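Local coordinates for protein DNA-(apurinic or apyrimidinic site) endonuclease 2 (Xenopus laevis, PDB 6WCD) that acts as a weak endonuclease at abasic sites in DNA base excision repair and removes nucleotides from DNA in the 3'-to-5' direction, at residues A[156-161]-A[204-209]; A[103-108]-A[160-165]; A[189-194]-A[242-247]. All coordinates share one frame; numbering follows the deposited sequence.

Overall arrangement
In the DNase I-like catalytic domain one helix, 152-173, serves two contacts, meeting helix 206-214 in interaction 1 and the loop before helix 107-114 in interaction 2; their centres lie about 12 Å apart, and R159 NH2, 2.9 Å from Q104 O, joins them by a probable hydrogen bond. Interaction 3 is about 19 Å from interaction 1 and about 28 Å from interaction 2, centre to centre. Of the three, interaction 1 lies closest to the active site, with K157, N205, P206 and G207 in a butanediol pocket and the Y161 side chain about 5 Å from that of N185, the probable transition-state stabiliser. In interaction 3, the D192 side chain is about 10 Å from a bound butanediol and from the side chain of D273, probably important for catalysis.

Interaction 1 of 3, residues A[156-161]-A[204-209]; sequences YKLRFY and ENPGRQ. With BU1 (1,4-butanediol), chain G.
L158 and Y161 of helix 152-173 meet P206 and G207 at the capped N-terminus of helix 206-214, a helix-helix contact of the DNase I-like fold. The nearest CA atoms are those of L158 and G207, 6.7 Å apart. With CG anti to its carbonyl carbon (chi1 -61°), L158 reaches across the gap, and its CD2 lies 3.9 Å from P206 CB while CD1 touches the same proline ring. Y161 brings the CE2 corner of its ring to 3.9 Å from G207 CA, where a side chain on the glycine would crowd the ring and run into the butanediol. The Y161 hydroxyl is held beyond the contact by V184 O and T186 OG1, and K157 CG lies over the rim of one ring face. The extended K157 chain runs on past the butanediol to N185 O.

N205 is the N-cap. Its OD1 accepts from R208 N at 2.9 Å, the donor standing above the carbonyl plane, and more weakly from G207 N. The same amide lies along the ligand, OD1 3.1 Å from BU1 C2, and the capping bond probably helps to set the direction of ND2. Were N205 an alanine, the first N-H groups of helix 206-214 would probably be left without their side-chain acceptor and the butanediol without its amide partner. That ligand bond runs from N205 ND2 to BU1 O5 over 3.2 Å, bent to 139° at the hydrogen.

Interaction 2 of 3, residues A[103-108]-A[160-165]; sequences EQFLEE and FYHLLQ
The loop that leads into helix 107-114 of the DNase I-like domain is joined to helix 152-173 where Q104 and F105 meet H162 and L163, a polar grip beside aromatic and aliphatic packing. The grip is a short hydrogen bond from H162 NE2 to Q104 OE1, 2.6 Å long and nearly straight at 165°. The amide oxygen lies at the edge of the imidazole, in the ring plane, whereas the donor is tilted from the plane of the amide carbonyl. Because the amide oxygen can only accept, NE2 is the donor and carries the proton. With CG anti to the backbone N (chi1 -176°) the H162 ring is carried out from the helix toward the loop, and its rotation about CB-CG turns NE2 to Q104, whose bent chain crosses it at about a right angle.

Beside this bond the F105 ring drives its CZ end toward the helix. Phenyl and imidazole meet rim to rim, neither over the other, with centroids 5.4 Å apart and planes 21° from parallel. L163 closes in from another direction, its CD1 over one face of the phenyl. R159 makes a cation-pi contact with F105, while L110 and L113 of helix 107-114 touch both F105 and L163, tying loop and helices together. F105 CZ lies 3.3 Å from H162 CD2 and 4.1 Å from L163 CB.

Interaction 3 of 3, residues A[189-194]-A[242-247]; sequences RPLDHC and SFRYFH
R244 of the short helix 242-246 reaches L191 and D192, in the 3-10 turn 190-192 of a long loop of the DNase I-like fold, and the whole contact hangs on its side chain. From CB the chain is directed by a first torsion that sets CG beside the backbone N (chi1 -72°). A bend at chi2 follows, with CG 3.4 Å from water 2; beyond it CD passes F243 CD2 at 4.1 Å, and the chain then straightens. NE donates to water 2, a weak bond, and that water in turn donates to D192 OD2 at 2.6 Å.

CZ marks the middle of a flat group packed between two hydrophobic side chains. L191 CD2 lies over one face, 3.7 Å from CZ, and F243 CE2 lies over the opposite face; both sit toward the rim. The polar partners occupy the edge. NH1 donates to H247 O at 3.0 Å, nearly along the C=O axis, which ties the guanidinium back to the end of its own helix, and it also reaches Q250 O. NH2 forms the salt bridge: D192 OD1 is 2.8 Å away on an almost straight line (175°), in the guanidinium plane but 39° above that of the carboxylate. The other hydrogen of NH2 goes to water 1, which donates to L191 O.

D192 is gripped just as thoroughly. OD1 also takes a salt bridge from R271 NE of strand 269-278, and OD2 accepts R189 N through its anti lone pair, bracing the turn. With every guanidinium N-H given an acceptor and two arginines gathered on one buried carboxylate, D192 probably stays ionised, its negative charge joining loop, helix and strand.

Interaction 1 of 3, residues A[156-161]-A[204-209]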
loop_
_atom_site.group_PDB
_atom_site.type_symbol
_atom_site.label_atom_id
_atom_site.label_comp_id
_atom_site.label_asym_id
_atom_site.label_seq_id
_atom_site.Cartn_x
_atom_site.Cartn_y
_atom_site.Cartn_z
ATOM N N TYR A 156 5.607 0.574 18.334
ATOM C CA TYR A 156 4.454 0.321 17.472
ATOM C C TYR A 156 4.869 0.098 16.028
ATOM O O TYR A 156 4.396 -0.799 15.358
ATOM C CB TYR A 156 3.474 1.508 17.631
ATOM C CG TYR A 156 2.173 1.437 16.886
ATOM C CD1 TYR A 156 1.100 0.765 17.419
ATOM C CD2 TYR A 156 1.999 2.060 15.685
ATOM C CE1 TYR A 156 -0.095 0.661 16.724
ATOM C CE2 TYR A 156 0.795 1.964 14.965
ATOM C CZ TYR A 156 -0.260 1.290 15.573
ATOM O OH TYR A 156 -1.465 1.185 14.872
ATOM N N LYS A 157 5.773 0.947 15.517
ATOM C CA LYS A 157 6.196 0.849 14.135
ATOM C C LYS A 157 6.880 -0.505 13.853
ATOM O O LYS A 157 6.598 -1.157 12.829
ATOM C CB LYS A 157 7.146 2.027 13.826
ATOM C CG LYS A 157 7.631 2.015 12.368
ATOM C CD LYS A 157 8.650 3.153 12.142
ATOM C CE LYS A 157 8.975 3.205 10.636
ATOM N NZ LYS A 157 9.990 4.237 10.309
ATOM N N LEU A 158 7.776 -0.913 14.765
ATOM C CA LEU A 158 8.517 -2.161 14.555
ATOM C C LEU A 158 7.570 -3.359 14.665
ATOM O O LEU A 158 7.693 -4.318 13.901
ATOM C CB LEU A 158 9.678 -2.253 15.530
ATOM C CG LEU A 158 10.700 -1.104 15.380
ATOM C CD1 LEU A 158 11.728 -1.137 16.494
ATOM C CD2 LEU A 158 11.402 -1.240 14.048
ATOM N N ARG A 159 6.609 -3.285 15.597
ATOM C CA ARG A 159 5.608 -4.358 15.697
ATOM C C ARG A 159 4.704 -4.415 14.493
ATOM O O ARG A 159 4.335 -5.501 14.042
ATOM C CB ARG A 159 4.841 -4.195 16.993
ATOM C CG ARG A 159 5.720 -4.388 18.246
ATOM C CD ARG A 159 6.169 -5.794 18.397
ATOM N NE ARG A 159 5.083 -6.584 18.960
ATOM C CZ ARG A 159 5.232 -7.813 19.401
ATOM N NH1 ARG A 159 6.387 -8.434 19.220
ATOM N NH2 ARG A 159 4.222 -8.409 20.031
ATOM N N PHE A 160 4.384 -3.262 13.889
ATOM C CA PHE A 160 3.613 -3.245 12.651
ATOM C C PHE A 160 4.362 -3.931 11.524
ATOM O O PHE A 160 3.792 -4.724 10.799
ATOM C CB PHE A 160 3.267 -1.806 12.292
ATOM C CG PHE A 160 2.317 -1.666 11.157
ATOM C CD1 PHE A 160 2.762 -1.570 9.849
ATOM C CD2 PHE A 160 0.956 -1.617 11.384
ATOM C CE1 PHE A 160 1.840 -1.439 8.786
ATOM C CE2 PHE A 160 0.042 -1.493 10.327
ATOM C CZ PHE A 160 0.498 -1.400 9.048
ATOM N N TYR A 161 5.664 -3.639 11.395
ATOM C CA TYR A 161 6.483 -4.329 10.422
ATOM C C TYR A 161 6.480 -5.840 10.646
ATOM O O TYR A 161 6.373 -6.599 9.675
ATOM C CB TYR A 161 7.905 -3.833 10.518
ATOM C CG TYR A 161 8.214 -2.470 9.943
ATOM C CD1 TYR A 161 7.469 -1.902 8.947
ATOM C CD2 TYR A 161 9.358 -1.809 10.350
ATOM C CE1 TYR A 161 7.844 -0.662 8.393
ATOM C CE2 TYR A 161 9.740 -0.576 9.784
ATOM C CZ TYR A 161 8.969 -0.033 8.795
ATOM O OH TYR A 161 9.399 1.199 8.222
ATOM N N GLU A 204 22.441 -0.007 11.330
ATOM C CA GLU A 204 22.027 -0.136 12.731
ATOM C C GLU A 204 20.546 0.171 12.950
ATOM O O GLU A 204 19.975 -0.245 13.963
ATOM C CB GLU A 204 22.895 0.791 13.594
ATOM C CG GLU A 204 22.533 0.848 15.078
ATOM C CD GLU A 204 23.579 1.602 15.905
ATOM O OE1 GLU A 204 23.226 2.621 16.538
ATOM O OE2 GLU A 204 24.758 1.183 15.915
ATOM N N ASN A 205 19.917 0.872 12.033
ATOM C CA ASN A 205 18.530 1.285 12.171
ATOM C C ASN A 205 17.617 0.054 12.212
ATOM O O ASN A 205 17.657 -0.750 11.283
ATOM C CB ASN A 205 18.206 2.170 10.957
ATOM C CG ASN A 205 16.771 2.578 10.875
ATOM O OD1 ASN A 205 15.849 1.744 10.831
ATOM N ND2 ASN A 205 16.555 3.880 10.797
ATOM N N PRO A 206 16.781 -0.121 13.241
ATOM C CA PRO A 206 15.977 -1.366 13.328
ATOM C C PRO A 206 14.956 -1.534 12.209
ATOM O O PRO A 206 14.654 -2.681 11.841
ATOM C CB PRO A 206 15.296 -1.253 14.710
ATOM C CG PRO A 206 15.316 0.173 15.028
ATOM C CD PRO A 206 16.581 0.729 14.434
ATOM N N GLY A 207 14.450 -0.450 11.626
ATOM C CA GLY A 207 13.549 -0.582 10.498
ATOM C C GLY A 207 14.291 -1.047 9.268
ATOM O O GLY A 207 13.781 -1.842 8.470
ATOM N N ARG A 208 15.525 -0.562 9.108
ATOM C CA ARG A 208 16.324 -0.975 7.968
ATOM C C ARG A 208 16.810 -2.393 8.140
ATOM O O ARG A 208 16.848 -3.159 7.163
ATOM C CB ARG A 208 17.482 0.006 7.795
ATOM C CG ARG A 208 18.270 -0.198 6.587
ATOM C CD ARG A 208 19.210 0.987 6.417
ATOM N NE ARG A 208 18.438 2.184 6.088
ATOM C CZ ARG A 208 18.491 3.356 6.700
ATOM N NH1 ARG A 208 19.293 3.582 7.745
ATOM N NH2 ARG A 208 17.727 4.325 6.255
ATOM N N GLN A 209 17.105 -2.804 9.366
ATOM C CA GLN A 209 17.406 -4.212 9.601
ATOM C C GLN A 209 16.213 -5.065 9.199
ATOM O O GLN A 209 16.373 -6.165 8.637
ATOM C CB GLN A 209 17.770 -4.459 11.069
ATOM C CG GLN A 209 19.096 -3.843 11.469
ATOM C CD GLN A 209 19.367 -3.992 12.966
ATOM O OE1 GLN A 209 18.476 -4.352 13.737
ATOM N NE2 GLN A 209 20.598 -3.717 13.375
HETATM C C1 BU1 G . 13.030 4.631 9.707
HETATM C C2 BU1 G . 13.223 3.221 10.287
HETATM C C3 BU1 G . 12.406 2.990 11.566
HETATM C C4 BU1 G . 13.302 2.587 12.744
HETATM O O5 BU1 G . 14.193 5.022 9.012
HETATM O O6 BU1 G . 12.811 3.203 13.909
#

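Interaction 2 of 3, residues A[103-108]-A[160-165]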
loop_
_atom_site.group_PDB
_atom_site.type_symbol
_atom_site.label_atom_id
_atom_site.label_comp_id
_atom_site.label_asym_id
_atom_site.label_seq_id
_atom_site.Cartn_x
_atom_site.Cartn_y
_atom_site.Cartn_z
ATOM N N GLU A 103 1.292 -15.695 17.787
ATOM C CA GLU A 103 1.444 -16.036 19.197
ATOM C C GLU A 103 2.172 -14.961 19.992
ATOM O O GLU A 103 1.912 -14.787 21.179
ATOM C CB GLU A 103 2.209 -17.366 19.307
ATOM C CG GLU A 103 1.998 -18.141 20.586
ATOM C CD GLU A 103 2.478 -19.578 20.447
ATOM O OE1 GLU A 103 3.310 -19.837 19.548
ATOM O OE2 GLU A 103 2.015 -20.447 21.218
ATOM N N GLN A 104 3.088 -14.255 19.353
ATOM C CA GLN A 104 3.873 -13.230 20.041
ATOM C C GLN A 104 3.100 -11.947 20.289
ATOM O O GLN A 104 3.619 -11.064 20.966
ATOM C CB GLN A 104 5.104 -12.844 19.215
ATOM C CG GLN A 104 6.070 -13.953 18.909
ATOM C CD GLN A 104 6.714 -13.771 17.543
ATOM O OE1 GLN A 104 6.164 -13.097 16.668
ATOM N NE2 GLN A 104 7.884 -14.367 17.356
ATOM N N PHE A 105 1.894 -11.807 19.752
ATOM C CA PHE A 105 1.070 -10.614 19.941
ATOM C C PHE A 105 -0.178 -10.881 20.802
ATOM O O PHE A 105 -1.025 -11.715 20.436
ATOM C CB PHE A 105 0.560 -10.102 18.577
ATOM C CG PHE A 105 1.623 -9.783 17.558
ATOM C CD1 PHE A 105 2.178 -10.748 16.770
ATOM C CD2 PHE A 105 1.966 -8.441 17.301
ATOM C CE1 PHE A 105 3.118 -10.418 15.772
ATOM C CE2 PHE A 105 2.905 -8.126 16.367
ATOM C CZ PHE A 105 3.468 -9.083 15.592
ATOM N N LEU A 106 -0.380 -10.082 21.856
ATOM C CA LEU A 106 -1.681 -10.066 22.527
ATOM C C LEU A 106 -2.768 -9.647 21.550
ATOM O O LEU A 106 -2.533 -8.841 20.663
ATOM C CB LEU A 106 -1.693 -9.057 23.696
ATOM C CG LEU A 106 -0.780 -9.078 24.918
ATOM C CD1 LEU A 106 -0.939 -7.789 25.755
ATOM C CD2 LEU A 106 -1.089 -10.234 25.790
ATOM N N GLU A 107 -3.998 -10.142 21.743
ATOM C CA GLU A 107 -5.115 -9.660 20.938
ATOM C C GLU A 107 -5.281 -8.161 21.047
ATOM O O GLU A 107 -5.602 -7.493 20.055
ATOM C CB GLU A 107 -6.441 -10.272 21.376
ATOM C CG GLU A 107 -6.444 -11.706 21.596
ATOM C CD GLU A 107 -7.675 -12.087 22.334
ATOM O OE1 GLU A 107 -8.788 -11.580 22.020
ATOM O OE2 GLU A 107 -7.495 -12.854 23.265
ATOM N N GLU A 108 -5.117 -7.613 22.246
ATOM C CA GLU A 108 -5.314 -6.178 22.336
ATOM C C GLU A 108 -4.232 -5.444 21.557
ATOM O O GLU A 108 -4.497 -4.385 20.995
ATOM C CB GLU A 108 -5.365 -5.721 23.751
ATOM C CG GLU A 108 -6.493 -6.430 24.408
ATOM C CD GLU A 108 -7.029 -5.674 25.534
ATOM O OE1 GLU A 108 -6.302 -4.776 26.015
ATOM O OE2 GLU A 108 -8.188 -5.971 25.896
ATOM N N PHE A 160 4.384 -3.262 13.889
ATOM C CA PHE A 160 3.613 -3.245 12.651
ATOM C C PHE A 160 4.362 -3.931 11.524
ATOM O O PHE A 160 3.792 -4.724 10.799
ATOM C CB PHE A 160 3.267 -1.806 12.292
ATOM C CG PHE A 160 2.317 -1.666 11.157
ATOM C CD1 PHE A 160 2.762 -1.570 9.849
ATOM C CD2 PHE A 160 0.956 -1.617 11.384
ATOM C CE1 PHE A 160 1.840 -1.439 8.786
ATOM C CE2 PHE A 160 0.042 -1.493 10.327
ATOM C CZ PHE A 160 0.498 -1.400 9.048
ATOM N N TYR A 161 5.664 -3.639 11.395
ATOM C CA TYR A 161 6.483 -4.329 10.422
ATOM C C TYR A 161 6.480 -5.840 10.646
ATOM O O TYR A 161 6.373 -6.599 9.675
ATOM C CB TYR A 161 7.905 -3.833 10.518
ATOM C CG TYR A 161 8.214 -2.470 9.943
ATOM C CD1 TYR A 161 7.469 -1.902 8.947
ATOM C CD2 TYR A 161 9.358 -1.809 10.350
ATOM C CE1 TYR A 161 7.844 -0.662 8.393
ATOM C CE2 TYR A 161 9.740 -0.576 9.784
ATOM C CZ TYR A 161 8.969 -0.033 8.795
ATOM O OH TYR A 161 9.399 1.199 8.222
ATOM N N HIS A 162 6.566 -6.270 11.908
ATOM C CA HIS A 162 6.593 -7.709 12.161
ATOM C C HIS A 162 5.248 -8.330 11.815
ATOM O O HIS A 162 5.197 -9.408 11.202
ATOM C CB HIS A 162 6.948 -7.940 13.630
ATOM C CG HIS A 162 7.111 -9.375 14.006
ATOM N ND1 HIS A 162 7.948 -10.235 13.334
ATOM C CD2 HIS A 162 6.584 -10.087 15.032
ATOM C CE1 HIS A 162 7.903 -11.429 13.906
ATOM N NE2 HIS A 162 7.080 -11.365 14.937
ATOM N N LEU A 163 4.163 -7.648 12.122
ATOM C CA LEU A 163 2.847 -8.161 11.719
ATOM C C LEU A 163 2.685 -8.210 10.197
ATOM O O LEU A 163 2.111 -9.171 9.648
ATOM C CB LEU A 163 1.743 -7.298 12.350
ATOM C CG LEU A 163 0.279 -7.708 12.078
ATOM C CD1 LEU A 163 0.078 -9.074 12.672
ATOM C CD2 LEU A 163 -0.648 -6.660 12.720
ATOM N N LEU A 164 3.116 -7.178 9.501
ATOM C CA LEU A 164 3.063 -7.152 8.044
ATOM C C LEU A 164 3.829 -8.313 7.449
ATOM O O LEU A 164 3.313 -9.004 6.562
ATOM C CB LEU A 164 3.629 -5.821 7.565
ATOM C CG LEU A 164 3.851 -5.688 6.056
ATOM C CD1 LEU A 164 2.542 -5.843 5.290
ATOM C CD2 LEU A 164 4.467 -4.308 5.800
ATOM N N GLN A 165 5.048 -8.569 7.932
ATOM C CA GLN A 165 5.810 -9.717 7.440
ATOM C C GLN A 165 5.078 -11.013 7.695
ATOM O O GLN A 165 4.996 -11.896 6.803
ATOM C CB GLN A 165 7.206 -9.722 8.058
ATOM C CG GLN A 165 8.022 -10.890 7.645
ATOM C CD GLN A 165 9.458 -10.748 8.003
ATOM O OE1 GLN A 165 9.837 -9.905 8.807
ATOM N NE2 GLN A 165 10.290 -11.633 7.436
#

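Interaction 3 of 3, residues A[189-194]-A[242-247]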
loop_
_atom_site.group_PDB
_atom_site.type_symbol
_atom_site.label_atom_id
_atom_site.label_comp_id
_atom_site.label_asym_id
_atom_site.label_seq_id
_atom_site.Cartn_x
_atom_site.Cartn_y
_atom_site.Cartn_z
ATOM N N ARG A 189 18.671 1.655 1.199
ATOM C CA ARG A 189 20.105 1.746 0.987
ATOM C C ARG A 189 20.537 3.187 0.768
ATOM O O ARG A 189 19.692 4.066 0.572
ATOM C CB ARG A 189 20.509 0.883 -0.225
ATOM C CG ARG A 189 20.304 -0.616 0.085
ATOM C CD ARG A 189 21.368 -1.474 -0.491
ATOM N NE ARG A 189 21.129 -2.889 -0.205
ATOM C CZ ARG A 189 20.585 -3.759 -1.058
ATOM N NH1 ARG A 189 20.209 -3.376 -2.274
ATOM N NH2 ARG A 189 20.418 -5.024 -0.692
ATOM N N PRO A 190 21.825 3.472 0.883
ATOM C CA PRO A 190 22.310 4.861 0.732
ATOM C C PRO A 190 21.816 5.559 -0.518
ATOM O O PRO A 190 21.528 6.758 -0.482
ATOM C CB PRO A 190 23.844 4.682 0.728
ATOM C CG PRO A 190 24.044 3.526 1.605
ATOM C CD PRO A 190 22.941 2.570 1.225
ATOM N N LEU A 191 21.710 4.830 -1.635
ATOM C CA LEU A 191 21.227 5.374 -2.892
ATOM C C LEU A 191 19.815 5.933 -2.773
ATOM O O LEU A 191 19.403 6.769 -3.597
ATOM C CB LEU A 191 21.247 4.242 -3.929
ATOM C CG LEU A 191 21.178 4.542 -5.400
ATOM C CD1 LEU A 191 22.345 5.424 -5.791
ATOM C CD2 LEU A 191 21.185 3.216 -6.158
ATOM N N ASP A 192 19.061 5.483 -1.789
ATOM C CA ASP A 192 17.667 5.825 -1.617
ATOM C C ASP A 192 17.441 7.111 -0.861
ATOM O O ASP A 192 16.286 7.446 -0.540
ATOM C CB ASP A 192 16.928 4.695 -0.896
ATOM C CG ASP A 192 16.885 3.424 -1.735
ATOM O OD1 ASP A 192 16.475 3.517 -2.908
ATOM O OD2 ASP A 192 17.335 2.349 -1.265
ATOM N N HIS A 193 18.487 7.853 -0.549
ATOM C CA HIS A 193 18.405 9.028 0.314
ATOM C C HIS A 193 19.388 10.069 -0.214
ATOM O O HIS A 193 20.414 9.719 -0.802
ATOM C CB HIS A 193 18.711 8.617 1.769
ATOM C CG HIS A 193 18.476 9.696 2.776
ATOM N ND1 HIS A 193 19.466 10.575 3.156
ATOM C CD2 HIS A 193 17.377 10.028 3.497
ATOM C CE1 HIS A 193 18.982 11.414 4.055
ATOM N NE2 HIS A 193 17.721 11.101 4.288
ATOM N N CYS A 194 19.097 11.325 0.070
ATOM C CA CYS A 194 19.986 12.375 -0.342
ATOM C C CYS A 194 21.323 12.216 0.388
ATOM O O CYS A 194 21.369 11.851 1.569
ATOM C CB CYS A 194 19.378 13.742 -0.025
ATOM S SG CYS A 194 19.405 14.907 -1.408
ATOM N N SER A 242 10.710 -3.976 -6.430
ATOM C CA SER A 242 10.620 -4.079 -7.888
ATOM C C SER A 242 11.321 -2.924 -8.569
ATOM O O SER A 242 11.868 -3.085 -9.654
ATOM C CB SER A 242 9.149 -4.170 -8.323
ATOM O OG SER A 242 8.370 -2.985 -8.064
ATOM N N PHE A 243 11.242 -1.719 -8.006
ATOM C CA PHE A 243 11.945 -0.614 -8.624
ATOM C C PHE A 243 13.413 -0.953 -8.826
ATOM O O PHE A 243 13.980 -0.682 -9.884
ATOM C CB PHE A 243 11.829 0.662 -7.798
ATOM C CG PHE A 243 12.579 1.847 -8.375
ATOM C CD1 PHE A 243 12.185 2.453 -9.553
ATOM C CD2 PHE A 243 13.682 2.361 -7.738
ATOM C CE1 PHE A 243 12.922 3.475 -10.117
ATOM C CE2 PHE A 243 14.396 3.380 -8.256
ATOM C CZ PHE A 243 14.031 3.958 -9.443
ATOM N N ARG A 244 14.063 -1.552 -7.812
ATOM C CA ARG A 244 15.483 -1.828 -7.934
ATOM C C ARG A 244 15.782 -3.070 -8.749
ATOM O O ARG A 244 16.903 -3.230 -9.239
ATOM C CB ARG A 244 16.097 -1.957 -6.528
ATOM C CG ARG A 244 16.186 -0.647 -5.833
ATOM C CD ARG A 244 17.083 0.365 -6.538
ATOM N NE ARG A 244 17.088 1.628 -5.795
ATOM C CZ ARG A 244 17.510 2.787 -6.291
ATOM N NH1 ARG A 244 17.875 2.902 -7.552
ATOM N NH2 ARG A 244 17.475 3.860 -5.523
ATOM N N TYR A 245 14.808 -3.953 -8.944
ATOM C CA TYR A 245 14.991 -5.049 -9.868
ATOM C C TYR A 245 15.246 -4.500 -11.267
ATOM O O TYR A 245 16.057 -5.032 -12.014
ATOM C CB TYR A 245 13.739 -5.939 -9.838
ATOM C CG TYR A 245 13.845 -7.209 -10.659
ATOM C CD1 TYR A 245 13.337 -7.269 -11.947
ATOM C CD2 TYR A 245 14.410 -8.356 -10.127
ATOM C CE1 TYR A 245 13.418 -8.432 -12.703
ATOM C CE2 TYR A 245 14.480 -9.505 -10.872
ATOM C CZ TYR A 245 14.007 -9.539 -12.149
ATOM O OH TYR A 245 14.092 -10.697 -12.890
ATOM N N PHE A 246 14.546 -3.406 -11.620
ATOM C CA PHE A 246 14.677 -2.864 -12.972
ATOM C C PHE A 246 15.635 -1.686 -13.061
ATOM O O PHE A 246 16.150 -1.421 -14.143
ATOM C CB PHE A 246 13.281 -2.472 -13.484
ATOM C CG PHE A 246 12.373 -3.652 -13.716
ATOM C CD1 PHE A 246 12.546 -4.449 -14.827
ATOM C CD2 PHE A 246 11.397 -3.969 -12.813
ATOM C CE1 PHE A 246 11.719 -5.533 -15.045
ATOM C CE2 PHE A 246 10.600 -5.045 -13.033
ATOM C CZ PHE A 246 10.763 -5.817 -14.132
ATOM N N HIS A 247 15.876 -0.981 -11.949
ATOM C CA HIS A 247 16.695 0.236 -11.940
ATOM C C HIS A 247 17.675 0.197 -10.773
ATOM O O HIS A 247 17.602 1.015 -9.844
ATOM C CB HIS A 247 15.775 1.450 -11.857
ATOM C CG HIS A 247 14.780 1.446 -12.955
ATOM N ND1 HIS A 247 15.145 1.675 -14.264
ATOM C CD2 HIS A 247 13.465 1.129 -12.962
ATOM C CE1 HIS A 247 14.076 1.526 -15.040
ATOM N NE2 HIS A 247 13.045 1.203 -14.278
HETATM O O HOH W 1 17.827 6.587 -5.930
HETATM O O HOH W 2 17.667 0.385 -2.932
#